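Local coordinates for protein polymeric Immunoglobulin Receptor (Oncorhynchus mykiss, PDB 5F1S) that probably binds polymeric immunoglobulins for transport to mucosal surfaces, its ectodomain being the part released as secretory component, at residues 129-134 and 194-199; 16-21 and 104-109; 169-172 and 178-181. All blocks are in the same frame, centred on the assembly; numbering follows the deposited sequence.

Interactions 1 and 3 belong to the second immunoglobulin domain, with centres 7 Å apart, whereas interaction 2 lies in the first, its centre 28 Å from that of interaction 1. Interactions 1 and 2 are both buried and both span the gap between two sheets, but one does so by a covalent disulfide and the other by methyl packing. Interaction 3 works within a single sheet: main-chain bonds join neighbouring strands, with one face turned to the core and the other, bearing Arg-172 and Thr-180, turned outward. Strand 178-183 pairs with strand 129-135, so interactions 1 and 3 meet in one sheet, and Phe-179 N lies 2.8 Å from Cys-133 O.

Interaction 1 (129-134 and 194-199); sequences VTVQCL and YWCAAG
Cys-133 and Cys-196 are joined by a disulfide, SG to SG 2.0 Å, that spans the interior of the second immunoglobulin domain. Both sulfurs leave their CB atoms anti to the carbonyl carbon and beside the backbone N, with chi1 drawn in to -41° at Cys-133. The bridge twists left-handedly with chi3 -55°, a smaller turn than the roughly 90° usual for a relaxed disulfide, and the CB atoms of Cys-133 and Cys-196 come to 3.5 Å of each other. Their CA atoms are 6.2 Å apart. Beside the bridge, Val-131 brings one methyl inward, and its CG1, anti to the backbone N, approaches Cys-196 SG at 4.1 Å.

This is the canonical intersheet disulfide of the immunoglobulin fold, tying the B strand, 129-135, to the F strand, 192-198, with no hydrogen bond between the two segments. Trp-146 of the C strand packs on both Val-131 and Cys-196, as the core tryptophan of such domains does. In the next shell, Cys-133 is fixed in its sheet by a backbone bond to Phe-179, whose side chain also touches it. Two residues before Cys-196, Tyr-194 stacks on Trp-146, and its hydroxyl hydrogen-bonds the carbonyl oxygen of Asp-190, forming a tyrosine corner; Arg-148 NH1 is a further partner of that hydroxyl.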
ATOM      1  N   VAL A 129       8.982  17.377 -12.122  1.00 39.83           N
ATOM      2  CA  VAL A 129       8.001  16.438 -11.594  1.00 38.91           C
ATOM      3  C   VAL A 129       8.728  15.405 -10.753  1.00 37.68           C
ATOM      4  O   VAL A 129       9.933  15.186 -10.900  1.00 39.32           O
ATOM      5  CB  VAL A 129       7.177  15.750 -12.703  1.00 38.22           C
ATOM      6  CG1 VAL A 129       6.340  16.783 -13.402  1.00 40.97           C
ATOM      7  CG2 VAL A 129       8.073  15.028 -13.698  1.00 38.50           C
ATOM      8  N   THR A 130       7.971  14.775  -9.862  1.00 38.11           N
ATOM      9  CA  THR A 130       8.488  13.729  -8.992  1.00 37.02           C
ATOM     10  C   THR A 130       7.637  12.479  -9.120  1.00 36.41           C
ATOM     11  O   THR A 130       6.417  12.547  -9.224  1.00 38.95           O
ATOM     12  CB  THR A 130       8.534  14.153  -7.566  1.00 39.53           C
ATOM     13  OG1 THR A 130       7.206  14.437  -7.135  1.00 48.49           O
ATOM     14  CG2 THR A 130       9.440  15.365  -7.453  1.00 40.04           C
ATOM     15  N   VAL A 131       8.320  11.354  -9.167  1.00 34.33           N
ATOM     16  CA  VAL A 131       7.733  10.024  -9.199  1.00 32.16           C
ATOM     17  C   VAL A 131       8.044   9.390  -7.858  1.00 37.23           C
ATOM     18  O   VAL A 131       9.200   9.421  -7.419  1.00 36.03           O
ATOM     19  CB  VAL A 131       8.341   9.183 -10.335  1.00 34.52           C
ATOM     20  CG1 VAL A 131       7.799   7.763 -10.329  1.00 36.09           C
ATOM     21  CG2 VAL A 131       8.150   9.840 -11.705  1.00 33.47           C
ATOM     22  N   GLN A 132       7.045   8.805  -7.218  1.00 35.15           N
ATOM     23  CA  GLN A 132       7.269   8.164  -5.929  1.00 38.75           C
ATOM     24  C   GLN A 132       7.128   6.660  -6.099  1.00 38.99           C
ATOM     25  O   GLN A 132       6.022   6.144  -6.305  1.00 36.70           O
ATOM     26  CB  GLN A 132       6.331   8.659  -4.835  1.00 42.74           C
ATOM     27  CG  GLN A 132       6.885   8.140  -3.462  1.00 51.21           C
ATOM     28  CD  GLN A 132       6.260   8.806  -2.250  1.00 59.22           C
ATOM     29  OE1 GLN A 132       5.523   9.783  -2.371  1.00 73.70           O
ATOM     30  NE2 GLN A 132       6.570   8.284  -1.075  1.00 58.59           N
ATOM     31  N   CYS A 133       8.256   5.969  -6.052  1.00 33.97           N
ATOM     32  CA  CYS A 133       8.302   4.532  -6.200  1.00 33.53           C
ATOM     33  C   CYS A 133       8.301   3.889  -4.822  1.00 36.42           C
ATOM     34  O   CYS A 133       9.187   4.164  -4.006  1.00 38.17           O
ATOM     35  CB  CYS A 133       9.546   4.085  -6.947  1.00 34.53           C
ATOM     36  SG  CYS A 133      10.099   5.085  -8.418  1.00 55.42           S
ATOM     37  N   LEU A 134       7.353   3.014  -4.581  1.00 33.26           N
ATOM     38  CA  LEU A 134       7.227   2.320  -3.312  1.00 35.48           C
ATOM     39  C   LEU A 134       7.794   0.917  -3.418  1.00 33.87           C
ATOM     40  O   LEU A 134       7.757   0.299  -4.480  1.00 32.44           O
ATOM     41  CB  LEU A 134       5.766   2.219  -2.906  1.00 36.12           C
ATOM     42  CG  LEU A 134       4.991   3.534  -3.010  1.00 40.91           C
ATOM     43  CD1 LEU A 134       3.527   3.229  -2.664  1.00 43.11           C
ATOM     44  CD2 LEU A 134       5.534   4.542  -2.035  1.00 39.18           C
ATOM     45  N   TYR A 194       9.030   4.434 -18.512  1.00 30.09           N
ATOM     46  CA  TYR A 194      10.183   4.277 -17.630  1.00 32.55           C
ATOM     47  C   TYR A 194       9.911   3.144 -16.656  1.00 30.55           C
ATOM     48  O   TYR A 194       8.779   2.679 -16.502  1.00 31.12           O
ATOM     49  CB  TYR A 194      10.447   5.544 -16.813  1.00 32.71           C
ATOM     50  CG  TYR A 194      10.891   6.706 -17.662  1.00 32.94           C
ATOM     51  CD1 TYR A 194      12.252   7.000 -17.801  1.00 32.69           C
ATOM     52  CD2 TYR A 194       9.948   7.491 -18.363  1.00 34.45           C
ATOM     53  CE1 TYR A 194      12.671   8.046 -18.592  1.00 35.00           C
ATOM     54  CE2 TYR A 194      10.349   8.535 -19.172  1.00 31.85           C
ATOM     55  CZ  TYR A 194      11.727   8.821 -19.270  1.00 37.47           C
ATOM     56  OH  TYR A 194      12.189   9.842 -20.049  1.00 37.69           O
ATOM     57  N   TRP A 195      10.949   2.780 -15.911  1.00 29.86           N
ATOM     58  CA  TRP A 195      10.856   1.789 -14.861  1.00 31.23           C
ATOM     59  C   TRP A 195      11.424   2.349 -13.566  1.00 31.30           C
ATOM     60  O   TRP A 195      12.513   2.945 -13.582  1.00 33.06           O
ATOM     61  CB  TRP A 195      11.644   0.532 -15.212  1.00 31.72           C
ATOM     62  CG  TRP A 195      11.264  -0.229 -16.394  1.00 31.88           C
ATOM     63  CD1 TRP A 195      11.965  -0.307 -17.555  1.00 34.58           C
ATOM     64  CD2 TRP A 195      10.113  -1.043 -16.558  1.00 32.93           C
ATOM     65  NE1 TRP A 195      11.327  -1.154 -18.438  1.00 33.48           N
ATOM     66  CE2 TRP A 195      10.205  -1.643 -17.840  1.00 32.48           C
ATOM     67  CE3 TRP A 195       9.034  -1.366 -15.748  1.00 29.36           C
ATOM     68  CZ2 TRP A 195       9.231  -2.490 -18.336  1.00 35.87           C
ATOM     69  CZ3 TRP A 195       8.061  -2.268 -16.251  1.00 34.35           C
ATOM     70  CH2 TRP A 195       8.184  -2.812 -17.515  1.00 35.09           C
ATOM     71  N   CYS A 196      10.686   2.151 -12.463  1.00 31.37           N
ATOM     72  CA  CYS A 196      11.244   2.101 -11.109  1.00 31.64           C
ATOM     73  C   CYS A 196      11.649   0.657 -10.886  1.00 30.76           C
ATOM     74  O   CYS A 196      10.845  -0.235 -11.111  1.00 32.39           O
ATOM     75  CB  CYS A 196      10.211   2.491 -10.025  1.00 35.94           C
ATOM     76  SG  CYS A 196       9.563   4.110 -10.067  1.00 50.45           S
ATOM     77  N   ALA A 197      12.874   0.398 -10.410  1.00 31.43           N
ATOM     78  CA  ALA A 197      13.266  -0.999 -10.307  1.00 33.70           C
ATOM     79  C   ALA A 197      14.216  -1.197  -9.132  1.00 33.64           C
ATOM     80  O   ALA A 197      14.861  -0.264  -8.664  1.00 33.42           O
ATOM     81  CB  ALA A 197      13.958  -1.567 -11.570  1.00 38.09           C
ATOM     82  N   ALA A 198      14.180  -2.406  -8.610  1.00 33.48           N
ATOM     83  CA  ALA A 198      15.088  -2.845  -7.552  1.00 35.58           C
ATOM     84  C   ALA A 198      15.226  -4.347  -7.704  1.00 40.57           C
ATOM     85  O   ALA A 198      14.235  -5.047  -7.925  1.00 36.12           O
ATOM     86  CB  ALA A 198      14.584  -2.450  -6.165  1.00 37.39           C
ATOM     87  N   GLY A 199      16.453  -4.852  -7.637  1.00 42.49           N
ATOM     88  CA  GLY A 199      16.582  -6.269  -7.939  1.00 39.23           C
ATOM     89  C   GLY A 199      15.993  -6.604  -9.294  1.00 39.37           C
ATOM     90  O   GLY A 199      16.186  -5.882 -10.275  1.00 39.81           O
TER

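Interaction 2 (16-21 and 104-109); sequences VMIPCH and ASLHIN
Ile-18 and Ile-108 reach toward each other tip to tip across the sandwich of the first immunoglobulin domain, their CD1 methyls 3.9 Å apart. The tip of Ile-108 is the bump: its CD1 rests over the shallow dip where two methyls of the facing strand meet, Ile-18 CD1 on one flank and Val-16 CG2 on the other, the latter 4.5 Å from Ile-108 CD1. The flanks of that dip are themselves in contact, since Val-16 CG2 and Ile-18 CD1 are 3.7 Å apart.

Ile-18 is forked so as to serve two neighbours. Its CG1 lies beside the backbone N (chi1 -63°), which sends CD1 along the strand to the Val-16 side, while CG2, anti to that nitrogen, turns to Leu-106. There Ile-18 CG2 and Leu-106 CD1 meet more loosely, at 4.4 Å. The two segments belong to the B strand, 16-22, and the G strand, 103-111, of opposite sheets; their axes pass 9.4 Å apart and run nearly antiparallel, at 160°. Trp-33 of strand 31-35 lies against both Ile-18 and Leu-106, and Tyr-88 of strand 86-92 packs on Leu-106 and Ile-108. A little further along the B strand, Cys-20 is bonded to Cys-90, the disulfide of this domain.

No hydrogen bond crosses the gap. The backbones of Val-16 and Ile-18 bond instead to Met-77 and Val-75 within their own sheet, so the fit between these strands rests on dispersion, hydrophobic burial and the shapes of branched aliphatic groups.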
ATOM      1  N   VAL A  16      -2.077  -1.882   7.537  1.00 31.59           N
ATOM      2  CA  VAL A  16      -3.409  -1.541   7.060  1.00 31.66           C
ATOM      3  C   VAL A  16      -4.283  -1.113   8.231  1.00 32.63           C
ATOM      4  O   VAL A  16      -4.109  -1.562   9.360  1.00 30.17           O
ATOM      5  CB  VAL A  16      -4.103  -2.689   6.293  1.00 34.61           C
ATOM      6  CG1 VAL A  16      -3.338  -3.015   4.995  1.00 37.27           C
ATOM      7  CG2 VAL A  16      -4.261  -3.920   7.153  1.00 31.78           C
ATOM      8  N   MET A  17      -5.230  -0.242   7.923  1.00 29.27           N
ATOM      9  CA  MET A  17      -6.217   0.257   8.873  1.00 29.61           C
ATOM     10  C   MET A  17      -7.570  -0.029   8.248  1.00 31.65           C
ATOM     11  O   MET A  17      -7.885   0.552   7.206  1.00 32.76           O
ATOM     12  CB  MET A  17      -6.047   1.760   9.140  1.00 31.12           C
ATOM     13  CG  MET A  17      -7.081   2.295  10.084  1.00 31.57           C
ATOM     14  SD  MET A  17      -6.880   4.147  10.256  1.00 42.69           S
ATOM     15  CE  MET A  17      -7.437   4.693   8.737  1.00 40.79           C
ATOM     16  N   ILE A  18      -8.343  -0.926   8.857  1.00 28.71           N
ATOM     17  CA  ILE A  18      -9.544  -1.493   8.258  1.00 27.62           C
ATOM     18  C   ILE A  18     -10.740  -1.048   9.093  1.00 26.29           C
ATOM     19  O   ILE A  18     -10.839  -1.448  10.259  1.00 28.10           O
ATOM     20  CB  ILE A  18      -9.471  -3.027   8.198  1.00 28.87           C
ATOM     21  CG1 ILE A  18      -8.296  -3.391   7.285  1.00 35.90           C
ATOM     22  CG2 ILE A  18     -10.759  -3.600   7.707  1.00 31.07           C
ATOM     23  CD1 ILE A  18      -7.854  -4.803   7.454  1.00 52.59           C
ATOM     24  N   PRO A  19     -11.689  -0.308   8.516  1.00 29.14           N
ATOM     25  CA  PRO A  19     -12.961  -0.030   9.218  1.00 27.38           C
ATOM     26  C   PRO A  19     -13.950  -1.170   9.063  1.00 32.34           C
ATOM     27  O   PRO A  19     -14.299  -1.564   7.937  1.00 32.15           O
ATOM     28  CB  PRO A  19     -13.476   1.232   8.515  1.00 28.27           C
ATOM     29  CG  PRO A  19     -13.007   1.027   7.050  1.00 32.37           C
ATOM     30  CD  PRO A  19     -11.652   0.350   7.184  1.00 30.23           C
ATOM     31  N   CYS A  20     -14.537  -1.563  10.189  1.00 28.86           N
ATOM     32  CA  CYS A  20     -15.643  -2.500  10.241  1.00 28.69           C
ATOM     33  C   CYS A  20     -16.838  -1.717  10.747  1.00 30.29           C
ATOM     34  O   CYS A  20     -16.978  -1.523  11.967  1.00 28.74           O
ATOM     35  CB  CYS A  20     -15.333  -3.667  11.176  1.00 30.15           C
ATOM     36  SG  CYS A  20     -13.932  -4.747  10.671  1.00 32.62           S
ATOM     37  N   HIS A  21     -17.690  -1.284   9.826  1.00 28.83           N
ATOM     38  CA  HIS A  21     -18.856  -0.485  10.168  1.00 30.56           C
ATOM     39  C   HIS A  21     -20.015  -1.415  10.525  1.00 30.66           C
ATOM     40  O   HIS A  21     -20.163  -2.503   9.972  1.00 30.17           O
ATOM     41  CB  HIS A  21     -19.271   0.466   9.037  1.00 31.42           C
ATOM     42  CG  HIS A  21     -18.378   1.673   8.898  1.00 34.17           C
ATOM     43  ND1 HIS A  21     -18.609   2.872   9.551  1.00 39.41           N
ATOM     44  CD2 HIS A  21     -17.243   1.842   8.198  1.00 31.47           C
ATOM     45  CE1 HIS A  21     -17.652   3.730   9.237  1.00 33.02           C
ATOM     46  NE2 HIS A  21     -16.827   3.130   8.401  1.00 36.14           N
ATOM     47  N   ALA A 104     -18.424  -9.636   8.084  1.00 31.47           N
ATOM     48  CA  ALA A 104     -18.122  -9.178   6.736  1.00 32.60           C
ATOM     49  C   ALA A 104     -16.693  -9.609   6.442  1.00 33.22           C
ATOM     50  O   ALA A 104     -15.854  -9.598   7.349  1.00 34.16           O
ATOM     51  CB  ALA A 104     -18.300  -7.654   6.575  1.00 33.41           C
ATOM     52  N   SER A 105     -16.417 -10.051   5.206  1.00 30.46           N
ATOM     53  CA  SER A 105     -15.082 -10.532   4.901  1.00 31.70           C
ATOM     54  C   SER A 105     -14.348  -9.564   3.975  1.00 29.67           C
ATOM     55  O   SER A 105     -14.944  -8.772   3.239  1.00 33.18           O
ATOM     56  CB  SER A 105     -15.099 -11.896   4.207  1.00 36.36           C
ATOM     57  OG  SER A 105     -15.927 -11.799   3.063  1.00 38.76           O
ATOM     58  N   LEU A 106     -13.035  -9.735   3.929  1.00 31.96           N
ATOM     59  CA  LEU A 106     -12.262  -9.129   2.850  1.00 35.32           C
ATOM     60  C   LEU A 106     -10.968  -9.902   2.738  1.00 31.96           C
ATOM     61  O   LEU A 106     -10.534 -10.579   3.670  1.00 30.16           O
ATOM     62  CB  LEU A 106     -11.981  -7.649   3.050  1.00 37.97           C
ATOM     63  CG  LEU A 106     -10.749  -7.351   3.911  1.00 38.96           C
ATOM     64  CD1 LEU A 106     -10.475  -5.909   3.931  1.00 44.17           C
ATOM     65  CD2 LEU A 106     -11.034  -7.872   5.286  1.00 40.27           C
ATOM     66  N   HIS A 107     -10.351  -9.785   1.574  1.00 32.93           N
ATOM     67  CA  HIS A 107      -9.121 -10.490   1.303  1.00 32.29           C
ATOM     68  C   HIS A 107      -7.992  -9.477   1.351  1.00 31.19           C
ATOM     69  O   HIS A 107      -8.134  -8.374   0.842  1.00 30.84           O
ATOM     70  CB  HIS A 107      -9.133 -11.189  -0.076  1.00 34.63           C
ATOM     71  CG  HIS A 107      -7.913 -12.024  -0.321  1.00 33.91           C
ATOM     72  ND1 HIS A 107      -6.807 -11.546  -0.993  1.00 34.92           N
ATOM     73  CD2 HIS A 107      -7.607 -13.288   0.058  1.00 33.69           C
ATOM     74  CE1 HIS A 107      -5.878 -12.489  -1.032  1.00 35.84           C
ATOM     75  NE2 HIS A 107      -6.338 -13.551  -0.394  1.00 35.83           N
ATOM     76  N   ILE A 108      -6.881  -9.866   1.962  1.00 31.38           N
ATOM     77  CA  ILE A 108      -5.676  -9.039   2.029  1.00 31.83           C
ATOM     78  C   ILE A 108      -4.566  -9.796   1.303  1.00 31.11           C
ATOM     79  O   ILE A 108      -4.256 -10.936   1.655  1.00 31.90           O
ATOM     80  CB  ILE A 108      -5.251  -8.737   3.481  1.00 31.38           C
ATOM     81  CG1 ILE A 108      -6.369  -8.044   4.231  1.00 34.24           C
ATOM     82  CG2 ILE A 108      -3.996  -7.907   3.492  1.00 33.85           C
ATOM     83  CD1 ILE A 108      -6.068  -7.782   5.789  1.00 35.66           C
ATOM     84  N   ASN A 109      -3.997  -9.174   0.277  1.00 31.45           N
ATOM     85  CA  ASN A 109      -2.909  -9.778  -0.497  1.00 32.66           C
ATOM     86  C   ASN A 109      -1.659  -8.980  -0.191  1.00 31.74           C
ATOM     87  O   ASN A 109      -1.589  -7.795  -0.521  1.00 35.39           O
ATOM     88  CB  ASN A 109      -3.240  -9.747  -1.991  1.00 36.27           C
ATOM     89  CG  ASN A 109      -2.205 -10.487  -2.820  1.00 37.82           C
ATOM     90  OD1 ASN A 109      -1.550 -11.412  -2.326  1.00 44.12           O
ATOM     91  ND2 ASN A 109      -2.045 -10.070  -4.070  1.00 44.15           N
TER

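Interaction 3 (169-172 and 178-181); sequences VEIR and AFTV
A beta hairpin of the second immunoglobulin domain, made by the D strand 169-173 and the E strand 178-183, is held together here by the pairing of Arg-172 with Thr-180. The strands run antiparallel, their short axes 4.7 Å apart. Arg-172 and Thr-180 form a hydrogen-bonded pair: Arg-172 N donates to Thr-180 O at 3.0 Å, in the carbonyl plane, and Thr-180 N returns a bond to Arg-172 O at 2.9 Å. The second donor stands 35° out of the plane of the Arg-172 carbonyl, although both bonds are nearly straight at hydrogen, 163°. Ile-171 and Val-181 make the adjoining non-hydrogen-bonded pair, and a CA-H...O contact from Ile-171 CA to Thr-180 O, 3.3 Å, supplements the main-chain bonds.

The face carrying Ile-171 and Val-181 turns to the domain core, where both residues touch Trp-146. Along it, Ile-171 lies side by side with Phe-179 and presents CG2 obliquely to the ring, 3.9 Å from Phe-179 CD1. Val-169 and Val-181 meet at an angle through their CG1 methyls, 3.9 Å apart.

On the other face, the extended side chain of Arg-172 leads away from the partner strand, and the residue is poorly ordered. Thr-180 places its hydroxyl between its own N and carbonyl carbon, chi1 58°, near the strand opposite. There a water joins the two strands, donating to Glu-170 O and hydrogen-bonded to Thr-180 OG1 at 3.0 Å.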
ATOM      1  N   VAL A 169      18.321  14.736 -13.011  1.00 44.58           N
ATOM      2  CA  VAL A 169      17.553  13.773 -12.228  1.00 44.26           C
ATOM      3  C   VAL A 169      18.164  13.655 -10.843  1.00 46.39           C
ATOM      4  O   VAL A 169      19.388  13.575 -10.708  1.00 45.54           O
ATOM      5  CB  VAL A 169      17.535  12.398 -12.923  1.00 43.96           C
ATOM      6  CG1 VAL A 169      16.829  11.355 -12.033  1.00 44.71           C
ATOM      7  CG2 VAL A 169      16.877  12.499 -14.316  1.00 44.38           C
ATOM      8  N   GLU A 170      17.309  13.623  -9.821  1.00 42.03           N
ATOM      9  CA  GLU A 170      17.720  13.242  -8.477  1.00 45.16           C
ATOM     10  C   GLU A 170      16.892  12.044  -8.008  1.00 46.02           C
ATOM     11  O   GLU A 170      15.673  11.988  -8.222  1.00 42.53           O
ATOM     12  CB  GLU A 170      17.573  14.396  -7.502  1.00 47.96           C
ATOM     13  CG  GLU A 170      17.954  14.014  -6.040  1.00 52.60           C
ATOM     14  CD  GLU A 170      17.633  15.092  -5.025  1.00 60.11           C
ATOM     15  OE1 GLU A 170      17.391  16.244  -5.444  1.00 65.31           O
ATOM     16  OE2 GLU A 170      17.615  14.781  -3.806  1.00 65.43           O
ATOM     17  N   ILE A 171      17.562  11.070  -7.402  1.00 41.26           N
ATOM     18  CA  ILE A 171      16.875   9.974  -6.735  1.00 39.68           C
ATOM     19  C   ILE A 171      17.227  10.026  -5.261  1.00 46.85           C
ATOM     20  O   ILE A 171      18.409  10.171  -4.909  1.00 41.65           O
ATOM     21  CB  ILE A 171      17.248   8.614  -7.340  1.00 38.37           C
ATOM     22  CG1 ILE A 171      17.086   8.614  -8.860  1.00 37.50           C
ATOM     23  CG2 ILE A 171      16.403   7.515  -6.682  1.00 39.60           C
ATOM     24  CD1 ILE A 171      17.640   7.352  -9.571  1.00 38.51           C
ATOM     25  N   ARG A 172      16.205   9.901  -4.411  1.00 40.98           N
ATOM     26  CA  ARG A 172      16.368   9.866  -2.966  1.00 45.19           C
ATOM     27  C   ARG A 172      15.581   8.680  -2.427  1.00 42.10           C
ATOM     28  O   ARG A 172      14.341   8.674  -2.462  1.00 40.81           O
ATOM     29  CB  ARG A 172      15.909  11.173  -2.326  1.00 50.51           C
ATOM     30  CG  ARG A 172      16.108  11.200  -0.810  1.00 67.74           C
ATOM     31  CD  ARG A 172      15.760  12.552  -0.218  1.00 96.66           C
ATOM     32  NE  ARG A 172      15.979  12.582   1.226  1.00119.71           N
ATOM     33  CZ  ARG A 172      15.819  13.660   1.989  1.00129.39           C
ATOM     34  NH1 ARG A 172      15.439  14.812   1.454  1.00146.24           N
ATOM     35  NH2 ARG A 172      16.041  13.586   3.292  1.00128.85           N
ATOM     36  N   ALA A 178      10.323   3.750   0.254  1.00 36.30           N
ATOM     37  CA  ALA A 178      10.026   4.458  -0.977  1.00 36.31           C
ATOM     38  C   ALA A 178      11.269   5.165  -1.441  1.00 37.37           C
ATOM     39  O   ALA A 178      12.109   5.564  -0.626  1.00 35.12           O
ATOM     40  CB  ALA A 178       8.921   5.507  -0.806  1.00 38.65           C
ATOM     41  N   PHE A 179      11.378   5.332  -2.761  1.00 34.03           N
ATOM     42  CA  PHE A 179      12.376   6.246  -3.300  1.00 37.07           C
ATOM     43  C   PHE A 179      11.700   7.169  -4.285  1.00 37.51           C
ATOM     44  O   PHE A 179      10.761   6.767  -4.965  1.00 36.97           O
ATOM     45  CB  PHE A 179      13.591   5.478  -3.916  1.00 36.28           C
ATOM     46  CG  PHE A 179      13.291   4.553  -5.101  1.00 34.38           C
ATOM     47  CD1 PHE A 179      13.509   4.975  -6.407  1.00 37.12           C
ATOM     48  CD2 PHE A 179      12.917   3.251  -4.899  1.00 36.26           C
ATOM     49  CE1 PHE A 179      13.307   4.129  -7.474  1.00 33.30           C
ATOM     50  CE2 PHE A 179      12.716   2.385  -5.966  1.00 33.73           C
ATOM     51  CZ  PHE A 179      12.921   2.822  -7.260  1.00 33.48           C
ATOM     52  N   THR A 180      12.092   8.432  -4.268  1.00 37.05           N
ATOM     53  CA  THR A 180      11.510   9.439  -5.150  1.00 38.05           C
ATOM     54  C   THR A 180      12.494   9.749  -6.259  1.00 39.33           C
ATOM     55  O   THR A 180      13.702   9.846  -6.025  1.00 39.63           O
ATOM     56  CB  THR A 180      11.170  10.725  -4.396  1.00 44.24           C
ATOM     57  OG1 THR A 180      12.357  11.236  -3.779  1.00 56.84           O
ATOM     58  CG2 THR A 180      10.154  10.433  -3.309  1.00 43.29           C
ATOM     59  N   VAL A 181      11.967   9.924  -7.460  1.00 36.72           N
ATOM     60  CA  VAL A 181      12.758  10.271  -8.631  1.00 37.37           C
ATOM     61  C   VAL A 181      12.269  11.651  -9.039  1.00 39.15           C
ATOM     62  O   VAL A 181      11.090  11.827  -9.360  1.00 38.25           O
ATOM     63  CB  VAL A 181      12.613   9.253  -9.780  1.00 35.78           C
ATOM     64  CG1 VAL A 181      13.457   9.653 -11.013  1.00 35.69           C
ATOM     65  CG2 VAL A 181      12.979   7.847  -9.346  1.00 34.95           C
TER
HETATM   66  O   HOH W   1      14.084  12.856  -5.582  1.00 43.63           O